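Local structure of major capsid protein (Faustovirus, 5J7O) at residues Y209-V214 against K564-L569; Q108-S113 against A388-E393. The protein builds the capsid of the large double-stranded DNA virus Faustovirus as a double jelly-roll subunit, probably arranged as trimers in an icosahedral shell. All blocks are in the same frame, centred on the assembly; numbering follows the deposited sequence.

Interaction 1. Residues Y209-V214 against K564-L569; sequences YNKFHV and KGALFL
Lys-211 and Phe-212, in the last turn of helix 203-212, face Ala-566 and Phe-568 where the chain enters strand 567-570, the nearest CA atoms, of Lys-211 and Ala-566, being 7.6 Å apart. That separation is bridged by side chains. The Phe-212 ring reaches across with its far end: CZ lies 3.7 Å from CB of Ala-566, while CE1 meets CB of Phe-568 at 3.8 Å. With CG anti to its carbonyl carbon (chi1 -78°), Phe-212 sends the ring off the helix toward the strand. Phe-568 answers with CD2, which stands over the rim of one face of that ring; the two rings are inclined at 47°, their centroids 5.5 Å apart, an oblique aromatic pair. Ala-566 suits its place because a lone methyl can approach the broad ring of Phe-212 and also meet CD of Lys-211, at 3.9 Å. Strand 567-570, probably part of the second jelly roll of this double jelly-roll protein, is outermost within the chain in its four-stranded antiparallel sheet, and the contact brings a helix from much earlier in the chain against it. Leu-567 points away from the helix and packs on Val-527 of strand 526-531. Lysine serves well beside Ala-566, since its methylenes pack while the amino group, turned by a bend at chi4 (-66°), forms a salt bridge with Asp-563 and a hydrogen bond to the His-469 carbonyl. Around the aromatic pair, Tyr-448 meets the Phe-212 ring, Phe-446 stacks on Phe-568, and Pro-550 and Ile-549 of helix 542-552 pack against Phe-212 and Phe-568 respectively.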
# COMPACT_ATOMS: atom_id res chain seq x y z
N TYR B 209 19.54 -2.08 3.26
CA TYR B 209 18.70 -1.35 4.21
C TYR B 209 17.39 -0.92 3.57
O TYR B 209 16.33 -0.99 4.20
CB TYR B 209 19.46 -0.13 4.74
CG TYR B 209 18.73 0.64 5.82
CD1 TYR B 209 17.76 1.58 5.49
CD2 TYR B 209 19.01 0.43 7.16
CE1 TYR B 209 17.09 2.29 6.47
CE2 TYR B 209 18.35 1.14 8.15
CZ TYR B 209 17.39 2.07 7.80
OH TYR B 209 16.73 2.77 8.77
N ASN B 210 17.45 -0.47 2.31
CA ASN B 210 16.23 -0.08 1.60
C ASN B 210 15.24 -1.24 1.51
O ASN B 210 14.03 -1.02 1.52
CB ASN B 210 16.59 0.43 0.20
CG ASN B 210 15.38 0.79 -0.63
OD1 ASN B 210 14.70 1.78 -0.35
ND2 ASN B 210 15.11 0.00 -1.66
N LYS B 211 15.74 -2.48 1.45
CA LYS B 211 14.87 -3.63 1.28
C LYS B 211 14.34 -4.16 2.61
O LYS B 211 13.23 -4.69 2.66
CB LYS B 211 15.60 -4.74 0.53
CG LYS B 211 16.06 -4.38 -0.88
CD LYS B 211 17.00 -5.44 -1.44
CE LYS B 211 17.80 -4.93 -2.64
NZ LYS B 211 16.93 -4.64 -3.82
N PHE B 212 15.11 -4.03 3.69
CA PHE B 212 14.82 -4.76 4.92
C PHE B 212 14.40 -3.89 6.10
O PHE B 212 13.88 -4.44 7.08
CB PHE B 212 16.04 -5.59 5.35
CG PHE B 212 16.22 -6.86 4.58
CD1 PHE B 212 15.41 -7.96 4.83
CD2 PHE B 212 17.19 -6.96 3.60
CE1 PHE B 212 15.58 -9.13 4.12
CE2 PHE B 212 17.36 -8.13 2.89
CZ PHE B 212 16.56 -9.22 3.14
N HIS B 213 14.61 -2.57 6.06
CA HIS B 213 14.42 -1.79 7.27
C HIS B 213 13.65 -0.50 7.03
O HIS B 213 13.81 0.47 7.78
CB HIS B 213 15.77 -1.47 7.92
CG HIS B 213 16.60 -2.69 8.20
ND1 HIS B 213 16.19 -3.68 9.06
CD2 HIS B 213 17.81 -3.07 7.73
CE1 HIS B 213 17.11 -4.63 9.11
NE2 HIS B 213 18.11 -4.28 8.31
N VAL B 214 12.81 -0.47 6.00
CA VAL B 214 11.96 0.70 5.77
C VAL B 214 10.50 0.24 5.73
O VAL B 214 9.98 -0.06 4.65
CB VAL B 214 12.34 1.44 4.48
CG1 VAL B 214 11.58 2.75 4.39
CG2 VAL B 214 13.84 1.68 4.42
N LYS B 564 12.89 -10.26 -4.79
CA LYS B 564 12.87 -11.71 -4.70
C LYS B 564 14.24 -12.33 -4.48
O LYS B 564 14.32 -13.52 -4.15
CB LYS B 564 12.24 -12.30 -5.97
CG LYS B 564 10.75 -12.55 -5.87
CD LYS B 564 10.26 -13.41 -7.02
CE LYS B 564 8.85 -13.92 -6.78
NZ LYS B 564 8.42 -14.88 -7.83
N GLY B 565 15.32 -11.57 -4.64
CA GLY B 565 16.66 -12.07 -4.43
C GLY B 565 17.31 -11.62 -3.15
O GLY B 565 18.52 -11.83 -2.98
N ALA B 566 16.56 -11.02 -2.23
CA ALA B 566 17.11 -10.53 -0.97
C ALA B 566 16.94 -11.59 0.11
O ALA B 566 15.81 -11.95 0.46
CB ALA B 566 16.43 -9.22 -0.56
N LEU B 567 18.05 -12.09 0.64
CA LEU B 567 18.04 -13.13 1.65
C LEU B 567 18.65 -12.61 2.94
O LEU B 567 19.57 -11.79 2.93
CB LEU B 567 18.78 -14.39 1.18
CG LEU B 567 18.00 -15.34 0.26
CD1 LEU B 567 17.78 -14.75 -1.13
CD2 LEU B 567 18.71 -16.68 0.16
N PHE B 568 18.13 -13.11 4.06
CA PHE B 568 18.49 -12.64 5.40
C PHE B 568 18.88 -13.84 6.24
O PHE B 568 18.01 -14.62 6.65
CB PHE B 568 17.33 -11.86 6.02
CG PHE B 568 17.67 -11.17 7.31
CD1 PHE B 568 17.51 -11.82 8.53
CD2 PHE B 568 18.13 -9.87 7.32
CE1 PHE B 568 17.81 -11.19 9.72
CE2 PHE B 568 18.43 -9.23 8.51
CZ PHE B 568 18.27 -9.89 9.71
N LEU B 569 20.17 -14.00 6.51
CA LEU B 569 20.68 -15.11 7.31
C LEU B 569 20.80 -14.64 8.76
O LEU B 569 21.72 -13.88 9.09
CB LEU B 569 22.03 -15.59 6.79
CG LEU B 569 22.26 -15.70 5.28
CD1 LEU B 569 23.68 -16.14 4.98
CD2 LEU B 569 21.27 -16.65 4.63

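Interaction 2. Residues Q108-S113 against A388-E393; sequences QLAATS and AVQNIE
Gln-390 swings CG anti to its carbonyl carbon (chi1 -60°) and then runs extended, which carries its amide alongside Ala-110: CD lies 3.6 Å from the Ala-110 CB. Gln-108, with CG opposite the backbone N (chi1 -158°), brings OE1 to 3.6 Å from CB of Asn-391 and nearly as close to CB of Gln-390. The amide planes of the two glutamines are 62° apart, and their polar ends look to other partners, NE2 of Gln-108 to Asn-294 and OE1 of Gln-390 to Gln-292. Long amide side chains suit this partly exposed face, offering methylenes for packing and polar tips for bonding, whereas small Ala-110 lets the Gln-390 amide lie close.

Beneath the side chains the strands pair antiparallel. Gln-108 N donates to Asn-391 O at 2.9 Å, and Gln-390 N to Gln-108 O at 2.8 Å, with the donor tilted from the carbonyl plane. Because Leu-109 then pairs with Val-389, the register slips by one residue: a beta bulge that takes up Gln-390. A straighter bond, Ala-110 N to Ala-388 O at 3.1 Å, follows. Leu-109 and Val-389 lie side by side, CD2 of the leucine 3.7 Å from CG2 of the valine, branched apolar side chains that suit the buried face, which probably looks into the jelly-roll interior.

The pairing joins the end of strand 99-109 to the start of strand 389-401 in an antiparallel sheet; strand 293-298 also pairs with strand 99-109, and strand 69-76 with strand 389-401, while Ile-392 packs on Ile-89 and Phe-91 of strand 88-92.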
# COMPACT_ATOMS: atom_id res chain seq x y z
N GLN B 108 22.65 18.43 -3.60
CA GLN B 108 21.89 19.28 -4.52
C GLN B 108 22.50 19.15 -5.91
O GLN B 108 23.66 19.50 -6.12
CB GLN B 108 21.91 20.73 -4.05
CG GLN B 108 20.78 21.58 -4.60
CD GLN B 108 20.75 22.97 -3.99
OE1 GLN B 108 21.73 23.71 -4.07
NE2 GLN B 108 19.63 23.32 -3.37
N LEU B 109 21.70 18.65 -6.86
CA LEU B 109 22.14 18.43 -8.23
C LEU B 109 21.39 19.37 -9.16
O LEU B 109 20.16 19.45 -9.09
CB LEU B 109 21.92 16.97 -8.63
CG LEU B 109 22.54 15.96 -7.67
CD1 LEU B 109 22.17 14.53 -8.05
CD2 LEU B 109 24.05 16.12 -7.61
N ALA B 110 22.13 20.07 -10.02
CA ALA B 110 21.55 21.11 -10.84
C ALA B 110 20.52 20.54 -11.81
O ALA B 110 20.62 19.40 -12.27
CB ALA B 110 22.64 21.85 -11.62
N ALA B 111 19.50 21.35 -12.11
CA ALA B 111 18.55 21.01 -13.16
C ALA B 111 19.30 20.78 -14.46
O ALA B 111 20.27 21.49 -14.78
CB ALA B 111 17.51 22.12 -13.33
N THR B 112 18.87 19.77 -15.22
CA THR B 112 19.69 19.29 -16.32
C THR B 112 18.80 18.78 -17.45
O THR B 112 17.65 18.41 -17.24
CB THR B 112 20.65 18.19 -15.84
OG1 THR B 112 21.60 17.89 -16.86
CG2 THR B 112 19.88 16.93 -15.48
N SER B 113 19.36 18.78 -18.65
CA SER B 113 18.66 18.32 -19.84
C SER B 113 19.67 17.74 -20.82
O SER B 113 20.88 17.94 -20.68
CB SER B 113 17.86 19.45 -20.50
OG SER B 113 18.72 20.44 -21.04
N ALA B 388 26.46 20.32 -12.41
CA ALA B 388 27.19 20.61 -11.19
C ALA B 388 26.49 20.04 -9.97
O ALA B 388 25.26 19.95 -9.92
CB ALA B 388 27.39 22.11 -11.02
N VAL B 389 27.29 19.64 -8.98
CA VAL B 389 26.80 19.39 -7.63
C VAL B 389 26.77 20.75 -6.94
O VAL B 389 27.81 21.26 -6.51
CB VAL B 389 27.67 18.38 -6.88
CG1 VAL B 389 27.22 18.27 -5.43
CG2 VAL B 389 27.62 17.02 -7.56
N GLN B 390 25.58 21.34 -6.85
CA GLN B 390 25.47 22.73 -6.41
C GLN B 390 25.70 22.91 -4.92
O GLN B 390 26.09 24.01 -4.50
CB GLN B 390 24.11 23.29 -6.81
CG GLN B 390 23.87 23.27 -8.31
CD GLN B 390 22.56 23.91 -8.71
OE1 GLN B 390 21.48 23.49 -8.28
NE2 GLN B 390 22.64 24.95 -9.53
N ASN B 391 25.47 21.88 -4.11
CA ASN B 391 25.67 21.99 -2.68
C ASN B 391 25.72 20.60 -2.06
O ASN B 391 24.97 19.71 -2.47
CB ASN B 391 24.55 22.81 -2.02
CG ASN B 391 24.72 22.93 -0.52
OD1 ASN B 391 25.63 23.60 -0.04
ND2 ASN B 391 23.82 22.29 0.23
N ILE B 392 26.62 20.42 -1.10
CA ILE B 392 26.62 19.22 -0.27
C ILE B 392 27.08 19.59 1.13
O ILE B 392 28.14 20.19 1.33
CB ILE B 392 27.48 18.10 -0.90
CG1 ILE B 392 27.29 16.79 -0.12
CG2 ILE B 392 28.95 18.48 -0.98
CD1 ILE B 392 27.84 15.57 -0.83
N GLU B 393 26.25 19.26 2.13
CA GLU B 393 26.51 19.62 3.51
C GLU B 393 26.12 18.47 4.42
O GLU B 393 25.13 17.78 4.16
CB GLU B 393 25.74 20.89 3.92
CG GLU B 393 26.34 22.19 3.42
CD GLU B 393 25.48 23.39 3.77
OE1 GLU B 393 24.30 23.42 3.37
OE2 GLU B 393 25.98 24.31 4.46

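Interactions 1 and 2 do not touch: their centres are 30 Å apart and their nearest atoms about 17 Å. Their segments alternate along the sequence, however, so the chain leaves 108-113, passes through 209-214, returns to 388-393 and only then reaches 564-569. The two contacts differ in kind. Interaction 2 joins two strands within a sheet by backbone hydrogen bonds, whereas interaction 1 packs a helix end on a strand mainly through side-chain packing, nearer the centre of the chain (11 Å against 23 Å). Residues flanking interaction 1 reach other subunits, Tyr-209 packing on Trp-551 of the second and Lys-564 on Arg-224 of the third; in interaction 2 Gln-108 itself packs on Arg-541 of the second subunit.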